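Local coordinates for biofilm-associated surface protein (PDB 7C7U) that probably acts as a cell-wall-anchored, calcium-binding surface adhesin that promotes biofilm formation by staphylococci and may switch to an amyloid-like state, at residues S334-L339 with D393-R398; E354-K359 with L387-K392; S542-T547 with S584-D589. One frame throughout, in Å; residues are numbered along the deposited sequence.

In the fold
Contacts 1 and 2 lie side by side, their centres 8 Å apart, and hold the same EF-hand-type calcium loop from two parts of the long connection between strands 323-331 and 359-369. Residues 387-392 supply Asp389 and Asp391, and residues 393-398 supply Asp393 and the Leu395 carbonyl; both contacts touch the same two calcium ions and share water 1. Gly394 N, 2.7 Å from Asp389 OD2, joins them through a probable hydrogen bond. In sequence, contact 2 is nested within the loop closed by contact 1. Contact 3 belongs to a separate all-beta region later in the chain, its centre 49 Å from each of the others and its nearest atoms about 33 Å away.

Contact 1. Residues S334-L339 with D393-R398; sequences SVNNIL and DGLLDR. With CA (calcium ion), chain D; CA (calcium ion), chain E.
Asn336 reaches from the loop after strand 323-331 to the bend Gly394-Leu396, where a calcium-binding loop turns into helix 397-404. Asn336 CB rests against a carbonyl oxygen, 3.3 Å from Gly394 O. Asn336 CG comes next, 3.9 Å from Leu395 CA; with chi1 at -72° it lies beside its own backbone N, and this aims the amide across the bend. At the tip the two branches part. OD1 accepts a nearly straight bond from the main chain, Leu396 N to Asn336 OD1 2.8 Å with 171° at the hydrogen, the donor standing 36° above the carbonyl plane. Asn336 ND2 instead packs on an aliphatic branch, 3.4 Å from Leu395 CD2. The amide thus ties down the N-cap residue just before the helix.

Leu396 points its side chain back at the loop and forks between two apolar residues, each crossing it at about a right angle: CD1 meets Val335 CG2 at 3.7 Å, and CD2 meets Leu339 CD2 at 3.7 Å. The other side of the bend serves the metal. The spacing of Asp389, Asp391, Asp393, the Leu395 carbonyl and Glu400 is that of an EF-hand calcium loop, with Gly394 making the positive-phi turn. Leu395 O binds the calcium of chain D at 2.3 Å, as does Asp393 OD1 at 2.4 Å; OD1 also takes the Leu395 N-H in an Asx turn, while OD2 binds the calcium of chain E. Water 1 links Asp397 OD1 to the first ion, the indirect ligand familiar from EF-hands.

Asn336 also touches Tyr399 on helix 397-404, Leu339 and Leu396 both pack on Leu387 of strand 381-388, and Ile338 lies on Phe362 of strand 359-369.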
loop_
_atom_site.group_PDB
_atom_site.type_symbol
_atom_site.label_atom_id
_atom_site.label_comp_id
_atom_site.label_asym_id
_atom_site.label_seq_id
_atom_site.Cartn_x
_atom_site.Cartn_y
_atom_site.Cartn_z
ATOM N N SER A 334 -3.204 16.108 -2.020
ATOM C CA SER A 334 -2.790 14.712 -2.106
ATOM C C SER A 334 -2.901 13.999 -0.763
ATOM O O SER A 334 -2.556 14.549 0.286
ATOM C CB SER A 334 -1.350 14.609 -2.608
ATOM O OG SER A 334 -0.909 13.257 -2.569
ATOM N N VAL A 335 -3.348 12.741 -0.812
ATOM C CA VAL A 335 -3.462 11.920 0.393
ATOM C C VAL A 335 -2.104 11.731 1.058
ATOM O O VAL A 335 -2.030 11.464 2.263
ATOM C CB VAL A 335 -4.124 10.563 0.062
ATOM C CG1 VAL A 335 -3.166 9.628 -0.640
ATOM C CG2 VAL A 335 -4.723 9.911 1.347
ATOM N N ASN A 336 -1.018 11.885 0.299
ATOM C CA ASN A 336 0.327 11.754 0.844
ATOM C C ASN A 336 0.706 12.913 1.757
ATOM O O ASN A 336 1.754 12.847 2.408
ATOM C CB ASN A 336 1.341 11.628 -0.309
ATOM C CG ASN A 336 1.255 10.289 -1.013
ATOM O OD1 ASN A 336 1.037 9.266 -0.368
ATOM N ND2 ASN A 336 1.418 10.285 -2.338
ATOM N N ASN A 337 -0.106 13.970 1.815
ATOM C CA ASN A 337 0.159 15.123 2.668
ATOM C C ASN A 337 -0.326 14.950 4.103
ATOM O O ASN A 337 -0.093 15.840 4.925
ATOM C CB ASN A 337 -0.508 16.378 2.091
ATOM C CG ASN A 337 0.111 16.822 0.788
ATOM O OD1 ASN A 337 -0.583 17.026 -0.207
ATOM N ND2 ASN A 337 1.428 16.954 0.782
ATOM N N ILE A 338 -0.995 13.849 4.434
ATOM C CA ILE A 338 -1.591 13.746 5.768
ATOM C C ILE A 338 -0.561 13.285 6.789
ATOM O O ILE A 338 -0.378 13.917 7.835
ATOM C CB ILE A 338 -2.811 12.804 5.751
ATOM C CG1 ILE A 338 -3.871 13.293 4.763
ATOM C CG2 ILE A 338 -3.375 12.683 7.167
ATOM C CD1 ILE A 338 -4.970 12.244 4.455
ATOM N N LEU A 339 0.129 12.178 6.511
ATOM C CA LEU A 339 1.152 11.725 7.437
ATOM C C LEU A 339 2.380 12.621 7.418
ATOM O O LEU A 339 3.153 12.613 8.382
ATOM C CB LEU A 339 1.550 10.279 7.147
ATOM C CG LEU A 339 0.709 9.158 7.785
ATOM C CD1 LEU A 339 -0.793 9.284 7.520
ATOM C CD2 LEU A 339 1.250 7.807 7.324
ATOM N N ASP A 393 9.058 7.547 3.387
ATOM C CA ASP A 393 9.495 8.332 2.231
ATOM C C ASP A 393 8.445 9.336 1.757
ATOM O O ASP A 393 8.631 9.964 0.706
ATOM C CB ASP A 393 9.897 7.422 1.061
ATOM C CG ASP A 393 8.752 6.596 0.521
ATOM O OD1 ASP A 393 7.581 6.863 0.865
ATOM O OD2 ASP A 393 9.026 5.663 -0.268
ATOM N N GLY A 394 7.332 9.471 2.482
ATOM C CA GLY A 394 6.302 10.421 2.128
ATOM C C GLY A 394 5.175 9.877 1.269
ATOM O O GLY A 394 4.162 10.561 1.116
ATOM N N LEU A 395 5.321 8.688 0.693
ATOM C CA LEU A 395 4.279 8.071 -0.129
ATOM C C LEU A 395 3.610 6.946 0.649
ATOM O O LEU A 395 4.274 5.960 0.993
ATOM C CB LEU A 395 4.863 7.497 -1.415
ATOM C CG LEU A 395 5.617 8.443 -2.344
ATOM C CD1 LEU A 395 6.025 7.680 -3.616
ATOM C CD2 LEU A 395 4.792 9.665 -2.689
ATOM N N LEU A 396 2.291 7.053 0.857
ATOM C CA LEU A 396 1.576 6.015 1.596
ATOM C C LEU A 396 1.814 4.651 0.965
ATOM O O LEU A 396 1.974 4.535 -0.251
ATOM C CB LEU A 396 0.068 6.305 1.624
ATOM C CG LEU A 396 -0.378 7.541 2.406
ATOM C CD1 LEU A 396 -1.903 7.725 2.355
ATOM C CD2 LEU A 396 0.111 7.430 3.858
ATOM N N ASP A 397 1.827 3.610 1.806
ATOM C CA ASP A 397 1.881 2.229 1.332
ATOM C C ASP A 397 0.964 2.004 0.142
ATOM O O ASP A 397 1.400 1.546 -0.924
ATOM C CB ASP A 397 1.467 1.263 2.443
ATOM C CG ASP A 397 2.545 1.032 3.475
ATOM O OD1 ASP A 397 3.376 1.923 3.700
ATOM O OD2 ASP A 397 2.526 -0.052 4.094
ATOM N N ARG A 398 -0.324 2.314 0.315
ATOM C CA ARG A 398 -1.280 2.005 -0.745
ATOM C C ARG A 398 -1.066 2.882 -1.967
ATOM O O ARG A 398 -1.339 2.446 -3.086
ATOM C CB ARG A 398 -2.718 2.131 -0.235
ATOM C CG ARG A 398 -3.221 3.534 -0.057
ATOM C CD ARG A 398 -4.561 3.499 0.665
ATOM N NE ARG A 398 -4.391 3.102 2.054
ATOM C CZ ARG A 398 -5.354 2.606 2.827
ATOM N NH1 ARG A 398 -6.590 2.426 2.363
ATOM N NH2 ARG A 398 -5.068 2.281 4.070
HETATM CA CA CA D . 6.277 4.962 1.600
HETATM CA CA CA E . 9.081 3.680 -1.046
HETATM O O HOH W 1 5.380 2.638 2.223
#

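Contact 2. Residues E354-K359 with L387-K392; sequences ETTKQK and LQDYDK. With CA (calcium ion), chain D; CA (calcium ion), chain E.
Asp389, the first ligand of an EF-hand-type calcium loop, is bonded through its main chain to Gln358, at the point where strand 381-388 gives way to that loop. Asp389 N donates to Gln358 O at 2.8 Å, almost straight at 176°, although the donor stands 38° above the carbonyl plane. The side chain returns a bond: Gln358 NE2 gives a hydrogen to Tyr390 O, 2.8 Å away, in the carbonyl plane and on a lone pair. Gln358 CG, anti to the backbone N (chi1 -168°) with an extended chain beyond it, passes 3.4 Å from Asp389 O, and Gln358 NE2 lies over one face of the Tyr390 ring.

The tyrosine carbonyl belongs to the type I turn Asp389-Lys392, closed by Lys392 N to Asp389 O. This turn sets two carboxylates on the metal, Asp389 OD1 at 2.3 Å and Asp391 OD1 at 2.4 Å from the calcium of chain D, while Asp391 OD2 bridges to the calcium of chain E. Asp389 OD2 accepts the N-H of Gly394. Just before the turn, Lys359 and Gln388 form a non-hydrogen-bonded antiparallel pair; at its last residue, Lys392 CG packs 4.1 Å from Gln358 CB.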
loop_
_atom_site.group_PDB
_atom_site.type_symbol
_atom_site.label_atom_id
_atom_site.label_comp_id
_atom_site.label_asym_id
_atom_site.label_seq_id
_atom_site.Cartn_x
_atom_site.Cartn_y
_atom_site.Cartn_z
ATOM N N GLU A 354 12.816 11.630 9.191
ATOM C CA GLU A 354 12.605 11.642 10.631
ATOM C C GLU A 354 11.467 12.560 11.049
ATOM O O GLU A 354 10.997 12.465 12.192
ATOM C CB GLU A 354 13.908 12.094 11.325
ATOM C CG GLU A 354 15.027 11.061 11.292
ATOM C CD GLU A 354 15.817 11.034 9.982
ATOM O OE1 GLU A 354 15.474 11.794 9.034
ATOM O OE2 GLU A 354 16.802 10.251 9.918
ATOM N N THR A 355 11.038 13.478 10.180
ATOM C CA THR A 355 9.961 14.395 10.526
ATOM C C THR A 355 8.588 13.946 10.022
ATOM O O THR A 355 7.625 14.699 10.168
ATOM C CB THR A 355 10.242 15.802 10.001
ATOM O OG1 THR A 355 10.237 15.801 8.570
ATOM C CG2 THR A 355 11.607 16.314 10.520
ATOM N N THR A 356 8.469 12.775 9.411
ATOM C CA THR A 356 7.156 12.320 8.963
ATOM C C THR A 356 6.646 11.193 9.859
ATOM O O THR A 356 7.404 10.569 10.608
ATOM C CB THR A 356 7.174 11.884 7.486
ATOM O OG1 THR A 356 5.829 11.827 7.002
ATOM C CG2 THR A 356 7.807 10.506 7.290
ATOM N N LYS A 357 5.328 10.975 9.825
ATOM C CA LYS A 357 4.724 9.876 10.567
ATOM C C LYS A 357 4.821 8.577 9.775
ATOM O O LYS A 357 4.657 8.562 8.553
ATOM C CB LYS A 357 3.258 10.190 10.895
ATOM C CG LYS A 357 3.037 11.334 11.886
ATOM C CD LYS A 357 1.555 11.417 12.289
ATOM C CE LYS A 357 1.248 12.683 13.092
ATOM N NZ LYS A 357 0.814 13.809 12.208
ATOM N N GLN A 358 5.119 7.477 10.471
ATOM C CA GLN A 358 5.104 6.166 9.827
ATOM C C GLN A 358 3.692 5.568 9.765
ATOM O O GLN A 358 3.408 4.744 8.891
ATOM C CB GLN A 358 6.027 5.204 10.570
ATOM C CG GLN A 358 6.303 3.900 9.810
ATOM C CD GLN A 358 7.143 2.935 10.618
ATOM O OE1 GLN A 358 7.211 3.050 11.839
ATOM N NE2 GLN A 358 7.765 1.963 9.951
ATOM N N LYS A 359 2.806 5.917 10.692
ATOM C CA LYS A 359 1.431 5.457 10.521
ATOM C C LYS A 359 0.484 6.424 11.197
ATOM O O LYS A 359 0.885 7.255 12.021
ATOM C CB LYS A 359 1.212 4.026 11.036
ATOM C CG LYS A 359 1.498 3.789 12.499
ATOM C CD LYS A 359 1.178 2.348 12.874
ATOM C CE LYS A 359 0.221 2.280 14.071
ATOM N NZ LYS A 359 -1.248 2.310 13.704
ATOM N N LEU A 387 -3.790 4.355 7.649
ATOM C CA LEU A 387 -2.782 4.868 6.730
ATOM C C LEU A 387 -1.385 4.532 7.232
ATOM O O LEU A 387 -1.101 4.610 8.434
ATOM C CB LEU A 387 -2.929 6.378 6.568
ATOM C CG LEU A 387 -4.227 6.842 5.936
ATOM C CD1 LEU A 387 -4.199 8.338 5.656
ATOM C CD2 LEU A 387 -4.512 6.030 4.662
ATOM N N GLN A 388 -0.497 4.191 6.298
ATOM C CA GLN A 388 0.840 3.740 6.649
ATOM C C GLN A 388 1.850 4.235 5.619
ATOM O O GLN A 388 1.555 4.277 4.423
ATOM C CB GLN A 388 0.851 2.217 6.734
ATOM C CG GLN A 388 1.979 1.618 7.491
ATOM C CD GLN A 388 1.712 0.164 7.820
ATOM O OE1 GLN A 388 0.848 -0.150 8.640
ATOM N NE2 GLN A 388 2.420 -0.734 7.144
ATOM N N ASP A 389 3.032 4.645 6.097
ATOM C CA ASP A 389 4.182 5.001 5.239
ATOM C C ASP A 389 5.334 4.190 5.808
ATOM O O ASP A 389 6.168 4.716 6.551
ATOM C CB ASP A 389 4.440 6.509 5.262
ATOM C CG ASP A 389 5.593 6.951 4.318
ATOM O OD1 ASP A 389 6.173 6.111 3.626
ATOM O OD2 ASP A 389 5.877 8.157 4.291
ATOM N N TYR A 390 5.343 2.896 5.483
ATOM C CA TYR A 390 6.213 1.961 6.182
ATOM C C TYR A 390 7.666 2.431 6.176
ATOM O O TYR A 390 8.365 2.328 7.194
ATOM C CB TYR A 390 6.088 0.574 5.555
ATOM C CG TYR A 390 6.888 -0.488 6.283
ATOM C CD1 TYR A 390 8.273 -0.586 6.124
ATOM C CD2 TYR A 390 6.259 -1.382 7.147
ATOM C CE1 TYR A 390 9.001 -1.553 6.800
ATOM C CE2 TYR A 390 6.979 -2.349 7.828
ATOM C CZ TYR A 390 8.348 -2.431 7.650
ATOM O OH TYR A 390 9.061 -3.393 8.328
ATOM N N ASP A 391 8.122 2.990 5.056
ATOM C CA ASP A 391 9.517 3.385 4.907
ATOM C C ASP A 391 9.745 4.886 5.064
ATOM O O ASP A 391 10.846 5.367 4.764
ATOM C CB ASP A 391 10.034 2.913 3.548
ATOM C CG ASP A 391 9.168 3.378 2.392
ATOM O OD1 ASP A 391 8.448 4.383 2.536
ATOM O OD2 ASP A 391 9.235 2.755 1.310
ATOM N N LYS A 392 8.740 5.635 5.508
ATOM C CA LYS A 392 8.870 7.069 5.778
ATOM C C LYS A 392 9.522 7.820 4.607
ATOM O O LYS A 392 10.421 8.641 4.791
ATOM C CB LYS A 392 9.659 7.297 7.080
ATOM C CG LYS A 392 9.148 6.467 8.293
ATOM C CD LYS A 392 9.940 6.726 9.585
ATOM C CE LYS A 392 9.554 7.984 10.360
ATOM N NZ LYS A 392 8.337 8.655 9.884
HETATM CA CA CA D . 6.277 4.962 1.600
HETATM CA CA CA E . 9.081 3.680 -1.046
HETATM O O HOH W 2 4.547 9.847 5.829
HETATM O O HOH W 3 -2.314 2.880 10.432
HETATM O O HOH W 4 -1.303 0.528 10.804
HETATM O O HOH W 1 5.380 2.638 2.223
#

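Contact 3. Residues S542-T547 with S584-D589; sequences SGSTVT and STASKD
Thr547 O is approached by three groups: Thr585 N donates to it at 3.3 Å, water 5 donates from 2.6 Å, and Ser584 CA sends a C-H toward it from 3.2 Å. The same water is hydrogen-bonded to Thr585 OG1, so it joins the two strands beside their backbone bond. In return, Thr547 N gives Thr585 O a straight bond of 3.0 Å, with 172° at the hydrogen. Two residues along, Thr545 and Ser587 exchange a second pair of backbone bonds, and between these two hydrogen-bonded pairs sits the non-hydrogen-bonded pair Val546 and Ala586.

The pairing forms the middle of a four-stranded antiparallel sheet: segments 545-547 and 584-588 run antiparallel at 154°, within strands 545-550 and 581-588, which are flanked by 555-560 and 591-600. The arrangement is consistent with the beta-sandwich modules common in bacterial surface proteins. On the buried face Val546 CG2 faces Ala586 CB at 4.1 Å. Val546 CG1, placed anti to the backbone N, lies 3.9 Å from Ser584 CB; Pro524 lies against Val546 and Ser584 from outside the pair. Thr545, Thr547, Thr585 and Ser587 occupy the opposite, partly exposed face, where Thr545 OG1 is hydrogen-bonded to Thr560 OG1.

Ahead of the start of strand 545-550, the long side chain of Lys588 continues the link. Fully extended, with CG anti to the backbone N (chi1 -175°), it runs alongside the Gly543-Ser544 backbone, Lys588 CD 3.9 Å from Gly543 C. Lys588 NZ then donates to Ser542 O at 2.7 Å, nearly along the C=O axis. Ser542 OG turns elsewhere, to the carbonyl oxygen of Pro562, and Ser544 OG is bonded to Thr541 O.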
loop_
_atom_site.group_PDB
_atom_site.type_symbol
_atom_site.label_atom_id
_atom_site.label_comp_id
_atom_site.label_asym_id
_atom_site.label_seq_id
_atom_site.Cartn_x
_atom_site.Cartn_y
_atom_site.Cartn_z
ATOM N N SER A 542 35.664 1.589 -29.694
ATOM C CA SER A 542 35.685 0.532 -30.692
ATOM C C SER A 542 37.127 0.173 -31.054
ATOM O O SER A 542 37.998 1.043 -31.166
ATOM C CB SER A 542 34.905 0.992 -31.922
ATOM O OG SER A 542 34.861 -0.014 -32.908
ATOM N N GLY A 543 37.383 -1.128 -31.210
ATOM C CA GLY A 543 38.709 -1.626 -31.504
ATOM C C GLY A 543 39.649 -1.738 -30.320
ATOM O O GLY A 543 40.747 -2.283 -30.476
ATOM N N SER A 544 39.276 -1.234 -29.148
ATOM C CA SER A 544 40.061 -1.478 -27.947
ATOM C C SER A 544 39.743 -2.857 -27.382
ATOM O O SER A 544 38.639 -3.380 -27.544
ATOM C CB SER A 544 39.788 -0.407 -26.885
ATOM O OG SER A 544 38.514 -0.587 -26.279
ATOM N N THR A 545 40.726 -3.450 -26.719
ATOM C CA THR A 545 40.528 -4.717 -26.038
ATOM C C THR A 545 40.407 -4.449 -24.543
ATOM O O THR A 545 41.291 -3.825 -23.945
ATOM C CB THR A 545 41.672 -5.686 -26.342
ATOM O OG1 THR A 545 41.675 -5.988 -27.743
ATOM C CG2 THR A 545 41.510 -6.977 -25.552
ATOM N N VAL A 546 39.314 -4.921 -23.950
ATOM C CA VAL A 546 38.996 -4.691 -22.543
ATOM C C VAL A 546 39.219 -5.983 -21.768
ATOM O O VAL A 546 38.729 -7.048 -22.165
ATOM C CB VAL A 546 37.550 -4.199 -22.368
ATOM C CG1 VAL A 546 37.249 -3.930 -20.887
ATOM C CG2 VAL A 546 37.315 -2.959 -23.188
ATOM N N THR A 547 39.935 -5.880 -20.651
ATOM C CA THR A 547 40.243 -7.011 -19.784
ATOM C C THR A 547 39.675 -6.742 -18.398
ATOM O O THR A 547 39.886 -5.663 -17.837
ATOM C CB THR A 547 41.756 -7.239 -19.714
ATOM O OG1 THR A 547 42.274 -7.391 -21.043
ATOM C CG2 THR A 547 42.081 -8.482 -18.896
ATOM N N SER A 584 38.288 -2.923 -14.742
ATOM C CA SER A 584 38.719 -3.215 -16.098
ATOM C C SER A 584 39.648 -2.115 -16.590
ATOM O O SER A 584 39.617 -0.979 -16.109
ATOM C CB SER A 584 37.523 -3.365 -17.047
ATOM O OG SER A 584 36.689 -2.217 -17.001
ATOM N N THR A 585 40.485 -2.477 -17.557
ATOM C CA THR A 585 41.264 -1.509 -18.317
ATOM C C THR A 585 41.177 -1.892 -19.785
ATOM O O THR A 585 40.945 -3.054 -20.132
ATOM C CB THR A 585 42.744 -1.446 -17.876
ATOM O OG1 THR A 585 43.324 -2.752 -17.954
ATOM C CG2 THR A 585 42.876 -0.926 -16.438
ATOM N N ALA A 586 41.384 -0.904 -20.652
ATOM C CA ALA A 586 41.372 -1.114 -22.090
ATOM C C ALA A 586 42.746 -0.794 -22.656
ATOM O O ALA A 586 43.494 0.011 -22.091
ATOM C CB ALA A 586 40.317 -0.241 -22.785
ATOM N N SER A 587 43.077 -1.430 -23.777
ATOM C CA SER A 587 44.321 -1.135 -24.469
ATOM C C SER A 587 44.059 -1.074 -25.967
ATOM O O SER A 587 43.188 -1.774 -26.492
ATOM C CB SER A 587 45.416 -2.168 -24.161
ATOM O OG SER A 587 45.016 -3.455 -24.586
ATOM N N LYS A 588 44.840 -0.227 -26.645
ATOM C CA LYS A 588 44.697 0.020 -28.074
ATOM C C LYS A 588 45.874 0.841 -28.590
ATOM O O LYS A 588 46.189 1.899 -28.036
ATOM C CB LYS A 588 43.387 0.757 -28.379
ATOM C CG LYS A 588 43.105 0.935 -29.876
ATOM C CD LYS A 588 41.743 1.565 -30.128
ATOM C CE LYS A 588 41.453 1.677 -31.625
ATOM N NZ LYS A 588 40.210 2.463 -31.902
ATOM N N ASP A 589 46.530 0.362 -29.643
ATOM C CA ASP A 589 47.565 1.136 -30.331
ATOM C C ASP A 589 48.701 1.534 -29.387
ATOM O O ASP A 589 49.252 2.636 -29.478
ATOM C CB ASP A 589 46.953 2.367 -31.010
ATOM C CG ASP A 589 45.906 1.991 -32.064
ATOM O OD1 ASP A 589 46.038 0.905 -32.673
ATOM O OD2 ASP A 589 44.970 2.784 -32.302
HETATM O O HOH W 5 42.282 -5.353 -16.781
#